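PDB 6MBH: GphF Dehydratase 1 from Archangium violaceum, which probably removes water from intermediates of the gephyronic acid polyketide synthase, here as a variant that has lost its olefin isomerase activity. Local coordinates for residues 81-86 against 121-126; 222-227 against 282-287; 247-252 against 259-264. All coordinates share one frame; numbering follows the deposited sequence.

Interaction 1. Residues 81-86 against 121-126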
loop_
_atom_site.group_PDB
_atom_site.type_symbol
_atom_site.label_atom_id
_atom_site.label_comp_id
_atom_site.label_asym_id
_atom_site.label_seq_id
_atom_site.Cartn_x
_atom_site.Cartn_y
_atom_site.Cartn_z
ATOM N N VAL A 81 6.315 8.097 3.037
ATOM C CA VAL A 81 7.160 6.975 2.643
ATOM C C VAL A 81 8.367 7.554 1.943
ATOM O O VAL A 81 8.248 8.546 1.221
ATOM C CB VAL A 81 6.432 5.990 1.699
ATOM C CG1 VAL A 81 7.484 5.150 0.953
ATOM C CG2 VAL A 81 5.491 5.118 2.473
ATOM N N TRP A 82 9.544 6.984 2.181
ATOM C CA TRP A 82 10.650 7.377 1.309
ATOM C C TRP A 82 11.740 6.318 1.320
ATOM O O TRP A 82 11.572 5.209 1.844
ATOM C CB TRP A 82 11.209 8.725 1.732
ATOM C CG TRP A 82 11.666 8.682 3.094
ATOM C CD1 TRP A 82 12.948 8.507 3.511
ATOM C CD2 TRP A 82 10.870 8.820 4.274
ATOM N NE1 TRP A 82 12.996 8.531 4.880
ATOM C CE2 TRP A 82 11.726 8.720 5.365
ATOM C CE3 TRP A 82 9.514 9.028 4.511
ATOM C CZ2 TRP A 82 11.267 8.826 6.670
ATOM C CZ3 TRP A 82 9.075 9.122 5.803
ATOM C CH2 TRP A 82 9.933 9.021 6.859
ATOM N N SER A 83 12.827 6.647 0.691
ATOM C CA SER A 83 13.991 5.784 0.670
ATOM C C SER A 83 13.611 4.367 0.261
ATOM O O SER A 83 13.482 3.491 1.121
ATOM C CB SER A 83 14.650 5.809 2.042
ATOM O OG SER A 83 15.942 5.323 1.940
ATOM N N PRO A 84 13.421 4.111 -1.028
ATOM C CA PRO A 84 13.041 2.768 -1.472
ATOM C C PRO A 84 14.004 1.686 -0.972
ATOM O O PRO A 84 15.239 1.821 -1.054
ATOM C CB PRO A 84 13.060 2.894 -2.994
ATOM C CG PRO A 84 12.837 4.324 -3.250
ATOM C CD PRO A 84 13.603 5.021 -2.163
ATOM N N LEU A 85 13.425 0.641 -0.376
ATOM C CA LEU A 85 14.191 -0.512 0.088
ATOM C C LEU A 85 14.444 -1.448 -1.085
ATOM O O LEU A 85 13.495 -2.098 -1.578
ATOM C CB LEU A 85 13.432 -1.224 1.211
ATOM C CG LEU A 85 14.256 -2.440 1.707
ATOM C CD1 LEU A 85 15.646 -2.007 2.077
ATOM C CD2 LEU A 85 13.491 -3.074 2.900
ATOM N N VAL A 86 15.719 -1.542 -1.520
ATOM C CA VAL A 86 16.118 -2.494 -2.541
ATOM C C VAL A 86 16.439 -3.820 -1.867
ATOM O O VAL A 86 17.235 -3.860 -0.915
ATOM C CB VAL A 86 17.336 -1.991 -3.332
ATOM C CG1 VAL A 86 17.811 -3.049 -4.307
ATOM C CG2 VAL A 86 16.990 -0.705 -4.033
ATOM N N THR A 121 17.843 1.977 8.345
ATOM C CA THR A 121 17.391 2.986 7.386
ATOM C C THR A 121 15.888 3.248 7.544
ATOM O O THR A 121 15.094 2.308 7.504
ATOM C CB THR A 121 17.644 2.524 5.953
ATOM O OG1 THR A 121 19.041 2.357 5.747
ATOM C CG2 THR A 121 17.117 3.545 4.973
ATOM N N ARG A 122 15.494 4.519 7.609
ATOM C CA ARG A 122 14.074 4.853 7.790
ATOM C C ARG A 122 13.330 4.886 6.454
ATOM O O ARG A 122 13.802 5.493 5.482
ATOM C CB ARG A 122 13.910 6.198 8.483
ATOM C CG ARG A 122 12.468 6.474 8.972
ATOM C CD ARG A 122 12.421 7.727 9.861
ATOM N NE ARG A 122 12.834 8.921 9.122
ATOM C CZ ARG A 122 12.577 10.178 9.496
ATOM N NH1 ARG A 122 11.896 10.429 10.615
ATOM N NH2 ARG A 122 12.994 11.183 8.740
ATOM N N HIS A 123 12.163 4.250 6.420
ATOM C CA HIS A 123 11.324 4.134 5.235
ATOM C C HIS A 123 9.943 4.769 5.407
ATOM O O HIS A 123 9.328 5.155 4.380
ATOM C CB HIS A 123 11.144 2.660 4.857
ATOM C CG HIS A 123 12.441 1.982 4.524
ATOM N ND1 HIS A 123 13.234 2.393 3.467
ATOM C CD2 HIS A 123 13.106 0.955 5.120
ATOM C CE1 HIS A 123 14.346 1.664 3.440
ATOM N NE2 HIS A 123 14.289 0.776 4.425
ATOM N N ALA A 124 9.420 4.873 6.652
ATOM C CA ALA A 124 8.038 5.397 6.755
ATOM C C ALA A 124 7.785 5.969 8.154
ATOM O O ALA A 124 8.422 5.562 9.129
ATOM C CB ALA A 124 6.990 4.321 6.428
ATOM N N THR A 125 6.929 6.991 8.231
ATOM C CA THR A 125 6.519 7.591 9.510
ATOM C C THR A 125 5.042 7.998 9.415
ATOM O O THR A 125 4.541 8.258 8.332
ATOM C CB THR A 125 7.271 8.874 9.904
ATOM O OG1 THR A 125 7.171 9.857 8.859
ATOM C CG2 THR A 125 8.722 8.658 10.301
ATOM N N GLY A 126 4.359 8.060 10.551
ATOM C CA GLY A 126 2.962 8.500 10.506
ATOM C C GLY A 126 2.347 8.393 11.879
ATOM O O GLY A 126 3.054 8.238 12.871
HETATM O O HOH W 1 15.856 7.167 5.402
#
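Thr121 meets Ser83 at the edge of this contact, its CG2 lying alongside the serine OG at 3.7 Å. Arg122 follows, its chain bent at chi3, which carries the guanidinium past the rim of the Trp82 indole. Ring and guanidinium stand nearly upright to each other, 82° apart, and it is the guanidinium that offers its face, with CZ 3.4 Å from Trp82 CZ2. On the pyrrole side, water 1 accepts from Trp82 NE1 and donates to Arg122 O, 2.7 Å from that oxygen.

At His123 the backbone and the side chain both bind. Its carbonyl O receives Trp82 N at 2.9 Å and also lies beneath one face of the indole, which folds back over it because CG sits between the tryptophan's own N and carbonyl carbon (chi1 59°). The imidazole ND1 donates to Ser83 O at 2.6 Å, in the carbonyl plane but bent (134°), while Leu85 CB packs over a ring face. Ala124 faces Val81 as an antiparallel non-hydrogen-bonded pair; with His123 it forms a classic beta bulge opposite Ile106. Thr125 OG1 then reaches the far edge of the indole, 3.5 Å from Trp82 CH2.

With ND1 donating to Ser83 O and NE2 bonded to Ser108 OG, the imidazole is held at both nitrogens, tying the loop after strand 73-81 to strand 121-131 and, through Ser108, to strand 103-109.

Interaction 2. Residues 222-227 against 282-287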
loop_
_atom_site.group_PDB
_atom_site.type_symbol
_atom_site.label_atom_id
_atom_site.label_comp_id
_atom_site.label_asym_id
_atom_site.label_seq_id
_atom_site.Cartn_x
_atom_site.Cartn_y
_atom_site.Cartn_z
ATOM N N GLU A 222 10.063 6.232 -15.785
ATOM C CA GLU A 222 10.254 7.087 -14.595
ATOM C C GLU A 222 8.952 7.135 -13.802
ATOM O O GLU A 222 8.315 8.197 -13.704
ATOM C CB GLU A 222 10.727 8.506 -14.968
ATOM C CG GLU A 222 12.262 8.591 -15.137
ATOM C CD GLU A 222 12.782 9.695 -16.064
ATOM O OE1 GLU A 222 12.045 10.217 -16.955
ATOM O OE2 GLU A 222 13.974 10.024 -15.914
ATOM N N PRO A 223 8.561 6.018 -13.206
ATOM C CA PRO A 223 7.168 5.832 -12.748
ATOM C C PRO A 223 6.790 6.579 -11.469
ATOM O O PRO A 223 7.611 6.811 -10.565
ATOM C CB PRO A 223 7.102 4.323 -12.504
ATOM C CG PRO A 223 8.561 4.061 -11.998
ATOM C CD PRO A 223 9.420 4.857 -12.882
ATOM N N PHE A 224 5.513 6.972 -11.415
ATOM C CA PHE A 224 4.943 7.483 -10.162
ATOM C C PHE A 224 4.979 6.433 -9.080
ATOM O O PHE A 224 4.570 5.284 -9.276
ATOM C CB PHE A 224 3.477 7.956 -10.356
ATOM C CG PHE A 224 3.401 9.131 -11.242
ATOM C CD1 PHE A 224 3.689 10.391 -10.740
ATOM C CD2 PHE A 224 3.095 8.974 -12.601
ATOM C CE1 PHE A 224 3.666 11.540 -11.603
ATOM C CE2 PHE A 224 3.089 10.100 -13.484
ATOM C CZ PHE A 224 3.376 11.386 -12.976
ATOM N N VAL A 225 5.423 6.861 -7.916
ATOM C CA VAL A 225 5.551 6.037 -6.716
ATOM C C VAL A 225 4.822 6.740 -5.571
ATOM O O VAL A 225 4.890 7.977 -5.492
ATOM C CB VAL A 225 7.058 5.844 -6.458
ATOM C CG1 VAL A 225 7.360 5.428 -5.110
ATOM C CG2 VAL A 225 7.552 4.797 -7.528
ATOM N N PRO A 226 4.135 6.026 -4.671
ATOM C CA PRO A 226 3.502 6.717 -3.529
ATOM C C PRO A 226 4.517 7.391 -2.630
ATOM O O PRO A 226 5.578 6.827 -2.304
ATOM C CB PRO A 226 2.775 5.597 -2.781
ATOM C CG PRO A 226 2.471 4.543 -3.857
ATOM C CD PRO A 226 3.703 4.624 -4.770
ATOM N N LEU A 227 4.189 8.598 -2.236
ATOM C CA LEU A 227 5.072 9.394 -1.375
ATOM C C LEU A 227 4.437 9.465 0.021
ATOM O O LEU A 227 5.131 9.642 0.968
ATOM C CB LEU A 227 5.116 10.717 -2.141
ATOM C CG LEU A 227 5.696 11.963 -1.531
ATOM C CD1 LEU A 227 6.011 12.903 -2.667
ATOM C CD2 LEU A 227 4.670 12.613 -0.650
ATOM N N LEU A 282 1.573 11.062 -5.204
ATOM C CA LEU A 282 2.395 10.281 -6.125
ATOM C C LEU A 282 3.469 11.167 -6.742
ATOM O O LEU A 282 3.195 12.317 -7.097
ATOM C CB LEU A 282 1.553 9.692 -7.261
ATOM C CG LEU A 282 0.371 8.805 -6.832
ATOM C CD1 LEU A 282 -0.365 8.369 -8.059
ATOM C CD2 LEU A 282 0.908 7.568 -6.080
ATOM N N LYS A 283 4.676 10.603 -6.918
ATOM C CA LYS A 283 5.778 11.399 -7.451
ATOM C C LYS A 283 6.670 10.507 -8.304
ATOM O O LYS A 283 6.921 9.361 -7.943
ATOM C CB LYS A 283 6.608 12.034 -6.331
ATOM C CG LYS A 283 7.647 13.037 -6.864
ATOM C CD LYS A 283 8.599 13.463 -5.776
ATOM C CE LYS A 283 9.734 14.359 -6.324
ATOM N NZ LYS A 283 9.391 15.821 -6.270
ATOM N N ARG A 284 7.101 11.019 -9.448
ATOM C CA ARG A 284 7.953 10.218 -10.324
ATOM C C ARG A 284 9.287 9.899 -9.637
ATOM O O ARG A 284 9.911 10.774 -9.012
ATOM C CB ARG A 284 8.187 10.963 -11.657
ATOM C CG ARG A 284 6.993 10.854 -12.625
ATOM C CD ARG A 284 7.300 11.521 -13.950
ATOM N NE ARG A 284 6.156 11.539 -14.856
ATOM C CZ ARG A 284 5.809 10.513 -15.649
ATOM N NH1 ARG A 284 6.521 9.393 -15.651
ATOM N NH2 ARG A 284 4.786 10.615 -16.472
ATOM N N ALA A 285 9.718 8.639 -9.741
ATOM C CA ALA A 285 10.979 8.199 -9.124
ATOM C C ALA A 285 12.151 8.261 -10.118
ATOM O O ALA A 285 12.096 7.689 -11.213
ATOM C CB ALA A 285 10.813 6.777 -8.578
ATOM N N SER A 286 13.213 8.947 -9.744
ATOM C CA SER A 286 14.442 8.891 -10.526
ATOM C C SER A 286 15.218 7.629 -10.194
ATOM O O SER A 286 15.204 7.166 -9.050
ATOM C CB SER A 286 15.335 10.079 -10.218
ATOM O OG SER A 286 16.592 9.944 -10.860
ATOM N N LYS A 287 15.952 7.117 -11.199
ATOM C CA LYS A 287 16.892 6.013 -10.999
ATOM C C LYS A 287 18.101 6.434 -10.174
ATOM O O LYS A 287 18.735 5.583 -9.512
ATOM C CB LYS A 287 17.362 5.472 -12.372
ATOM C CG LYS A 287 18.181 4.206 -12.325
ATOM C CD LYS A 287 18.342 3.608 -13.733
ATOM C CE LYS A 287 19.170 2.307 -13.715
ATOM N NZ LYS A 287 20.432 2.351 -12.889
#
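Two neighbouring antiparallel strands, 224-234 and 273-284, pair here near their ends, with Phe224 opposite Arg284, Val225 opposite Lys283 and Pro226 opposite Leu282. Val225 and Lys283 form the hydrogen-bonded pair, Val225 N giving to Lys283 O at 2.9 Å and Lys283 N to Val225 O at 3.0 Å. Ala285 N continues the pattern to Pro223 O just past the strand.

The Phe224 ring lies under the arginine: Arg284 CG sits over its face, 3.7 Å from the centroid, as a CH-pi contact. Extended from CG to NE, the chain then brings the guanidinium past the ring's outer end, its own face turned to the ring, Arg284 CZ 3.5 Å from Phe224 CE2, the planes 48° apart. NH1 donates to Glu222 O at 2.9 Å, coming from above the carbonyl plane, while NH2 makes a salt bridge with Glu218; two more backbone carbonyls, of Asn257 and Ser219, fix the group's rotation. Further along the Phe224 face, Leu282 CD2 rests 3.7 Å from Pro226 CA. On the other face, Val225 CG2 touches Ala285 CB and Leu227 CD1 meets Lys283 CB.

Helix 200-214 packs against the Phe224, Pro226 and Leu282 face, the helix-on-antiparallel-sheet packing of the hotdog fold.

Interaction 3. Residues 247-252 against 259-264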
loop_
_atom_site.group_PDB
_atom_site.type_symbol
_atom_site.label_atom_id
_atom_site.label_comp_id
_atom_site.label_asym_id
_atom_site.label_seq_id
_atom_site.Cartn_x
_atom_site.Cartn_y
_atom_site.Cartn_z
ATOM N N ARG A 247 -10.545 8.989 -7.723
ATOM C CA ARG A 247 -10.629 10.304 -8.355
ATOM C C ARG A 247 -9.234 10.907 -8.394
ATOM O O ARG A 247 -8.573 11.040 -7.340
ATOM C CB ARG A 247 -11.602 11.227 -7.614
ATOM C CG ARG A 247 -11.670 12.605 -8.193
ATOM C CD ARG A 247 -12.565 13.470 -7.357
ATOM N NE ARG A 247 -13.980 13.137 -7.582
ATOM C CZ ARG A 247 -14.758 12.419 -6.761
ATOM N NH1 ARG A 247 -14.287 11.925 -5.613
ATOM N NH2 ARG A 247 -16.018 12.191 -7.099
ATOM N N LEU A 248 -8.770 11.218 -9.604
ATOM C CA LEU A 248 -7.470 11.864 -9.779
ATOM C C LEU A 248 -7.666 13.374 -9.714
ATOM O O LEU A 248 -8.580 13.916 -10.354
ATOM C CB LEU A 248 -6.829 11.461 -11.113
ATOM C CG LEU A 248 -5.463 12.030 -11.495
ATOM C CD1 LEU A 248 -4.406 11.347 -10.599
ATOM C CD2 LEU A 248 -5.247 11.692 -12.951
ATOM N N HIS A 249 -6.874 14.048 -8.867
ATOM C CA HIS A 249 -7.042 15.497 -8.766
ATOM C C HIS A 249 -6.575 16.153 -10.062
ATOM O O HIS A 249 -5.739 15.611 -10.759
ATOM C CB HIS A 249 -6.228 16.056 -7.601
ATOM C CG HIS A 249 -6.747 15.683 -6.253
ATOM N ND1 HIS A 249 -6.384 16.367 -5.107
ATOM C CD2 HIS A 249 -7.569 14.678 -5.862
ATOM C CE1 HIS A 249 -6.971 15.801 -4.066
ATOM N NE2 HIS A 249 -7.704 14.781 -4.498
ATOM N N PRO A 250 -7.084 17.344 -10.395
ATOM C CA PRO A 250 -6.636 18.015 -11.635
ATOM C C PRO A 250 -5.135 18.230 -11.607
ATOM O O PRO A 250 -4.604 18.759 -10.615
ATOM C CB PRO A 250 -7.389 19.357 -11.622
ATOM C CG PRO A 250 -8.578 19.106 -10.769
ATOM C CD PRO A 250 -8.169 18.065 -9.726
ATOM N N PRO A 251 -4.418 17.775 -12.635
ATOM C CA PRO A 251 -2.955 17.895 -12.643
ATOM C C PRO A 251 -2.520 19.290 -13.017
ATOM O O PRO A 251 -3.283 20.084 -13.577
ATOM C CB PRO A 251 -2.508 16.893 -13.716
ATOM C CG PRO A 251 -3.665 16.690 -14.562
ATOM C CD PRO A 251 -4.890 16.844 -13.673
ATOM N N ARG A 252 -1.263 19.582 -12.690
ATOM C CA ARG A 252 -0.727 20.882 -13.070
ATOM C C ARG A 252 -0.574 20.975 -14.588
ATOM O O ARG A 252 -0.981 21.967 -15.197
ATOM C CB ARG A 252 0.599 21.137 -12.344
ATOM C CG ARG A 252 0.745 22.571 -11.808
ATOM C CD ARG A 252 1.692 23.454 -12.659
ATOM N NE ARG A 252 3.057 22.926 -12.667
ATOM C CZ ARG A 252 3.943 23.140 -13.643
ATOM N NH1 ARG A 252 5.168 22.611 -13.560
ATOM N NH2 ARG A 252 3.607 23.859 -14.710
ATOM N N THR A 259 4.179 15.160 -10.268
ATOM C CA THR A 259 3.381 14.622 -9.158
ATOM C C THR A 259 1.917 14.498 -9.562
ATOM O O THR A 259 1.455 15.120 -10.527
ATOM C CB THR A 259 3.462 15.504 -7.907
ATOM O OG1 THR A 259 2.940 16.799 -8.228
ATOM C CG2 THR A 259 4.948 15.646 -7.454
ATOM N N HIS A 260 1.203 13.652 -8.812
ATOM C CA HIS A 260 -0.254 13.566 -8.873
ATOM C C HIS A 260 -0.819 13.351 -7.470
ATOM O O HIS A 260 -0.121 12.889 -6.555
ATOM C CB HIS A 260 -0.695 12.394 -9.779
ATOM C CG HIS A 260 -0.634 12.708 -11.235
ATOM N ND1 HIS A 260 -1.510 13.579 -11.848
ATOM C CD2 HIS A 260 0.209 12.271 -12.206
ATOM C CE1 HIS A 260 -1.204 13.674 -13.133
ATOM N NE2 HIS A 260 -0.161 12.895 -13.376
ATOM N N THR A 261 -2.113 13.634 -7.310
ATOM C CA THR A 261 -2.815 13.356 -6.057
ATOM C C THR A 261 -4.109 12.638 -6.389
ATOM O O THR A 261 -4.786 13.018 -7.349
ATOM C CB THR A 261 -3.168 14.646 -5.271
ATOM O OG1 THR A 261 -2.015 15.519 -5.180
ATOM C CG2 THR A 261 -3.725 14.363 -3.864
ATOM N N ALA A 262 -4.512 11.698 -5.534
ATOM C CA ALA A 262 -5.759 10.984 -5.799
ATOM C C ALA A 262 -6.453 10.626 -4.498
ATOM O O ALA A 262 -5.835 10.578 -3.440
ATOM C CB ALA A 262 -5.457 9.721 -6.613
ATOM N N ASP A 263 -7.761 10.357 -4.579
ATOM C CA ASP A 263 -8.546 9.838 -3.445
ATOM C C ASP A 263 -9.199 8.531 -3.895
ATOM O O ASP A 263 -9.559 8.414 -5.055
ATOM C CB ASP A 263 -9.662 10.804 -3.023
ATOM C CG ASP A 263 -9.168 12.197 -2.751
ATOM O OD1 ASP A 263 -8.315 12.371 -1.849
ATOM O OD2 ASP A 263 -9.645 13.138 -3.436
ATOM N N LEU A 264 -9.299 7.541 -2.999
ATOM C CA LEU A 264 -9.883 6.236 -3.325
ATOM C C LEU A 264 -10.854 5.814 -2.239
ATOM O O LEU A 264 -10.680 6.134 -1.046
ATOM C CB LEU A 264 -8.800 5.121 -3.447
ATOM C CG LEU A 264 -7.706 5.431 -4.487
ATOM C CD1 LEU A 264 -6.536 6.231 -3.896
ATOM C CD2 LEU A 264 -7.154 4.103 -5.064
HETATM O O HOH W 2 -3.123 14.890 -9.822
#
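Arg247 and Asp263 are joined by a reciprocal pair of backbone hydrogen bonds, Arg247 N to Asp263 O at 2.9 Å and Asp263 N to Arg247 O at 3.0 Å, and the next one along is His249 N to Thr261 O at 2.8 Å, nearly straight at 169°. Between them Leu248 and Ala262 form the non-hydrogen-bonded pair.

One side-chain hydrogen bond reinforces this pairing. His249 NE2 donates to Asp263 OD2 at 2.8 Å; the acceptor lies in the plane of the imidazole, yet the ring reaches the carboxylate from above its plane, the two planes being 55° apart. The carboxylate has a second hold, since OD1 accepts from Ala279 N on the next strand.

Water extends the pairing where the backbones part. Water 2 donates to His249 O, accepts from Thr261 N and lies 2.9 Å from His260 ND1 in the plane of that ring, whose NE2 bonds to Glu218.

Nonpolar contacts fill in around these. Thr261 CG2 sits over a face of the His249 ring, 3.8 Å from its centroid; chi1 of -48° puts this methyl anti to the threonine N and leaves OG1 to bond Gln281. Leu248 CD1 lies against His260, and Pro251 CB comes within 3.5 Å of His260 CE1. An alanine at His249 takes away the imidazole, which would probably leave the Asp263 carboxylate less firmly held, with the Ala279 N bond to OD1 alone remaining of the two described, and open a gap over the Thr261 methyl.

Helix 200-214 packs on the Leu248 and Ala262 side, through Val210. The whole belongs to a beta hairpin, strands 241-248 and 259-267, whose chains diverge at Pro250 and Pro251 into the connecting loop, within the helix-backed antiparallel sheet of a hotdog fold.

How the interactions relate
Along the chain interaction 1 closes before interaction 2 opens, whereas interaction 3 is nested inside the loop that interaction 2 closes. All three reach the same run of antiparallel strands: 121-131, 73-81, 224-234, 273-284, 259-267 and 241-248 lie side by side in that order. Centres of interactions 1 and 2 are about 14 Å apart, as are those of 2 and 3, while 1 and 3, about 22 Å apart, do not touch. Interaction 2 is therefore the middle link: Leu227 O probably accepts from Val81 N, and Leu282 N probably donates to His260 O. The Val81 to Leu227 pairing is where the two hotdog-family regions meet, consistent with the double-hotdog fold of polyketide synthase dehydratases.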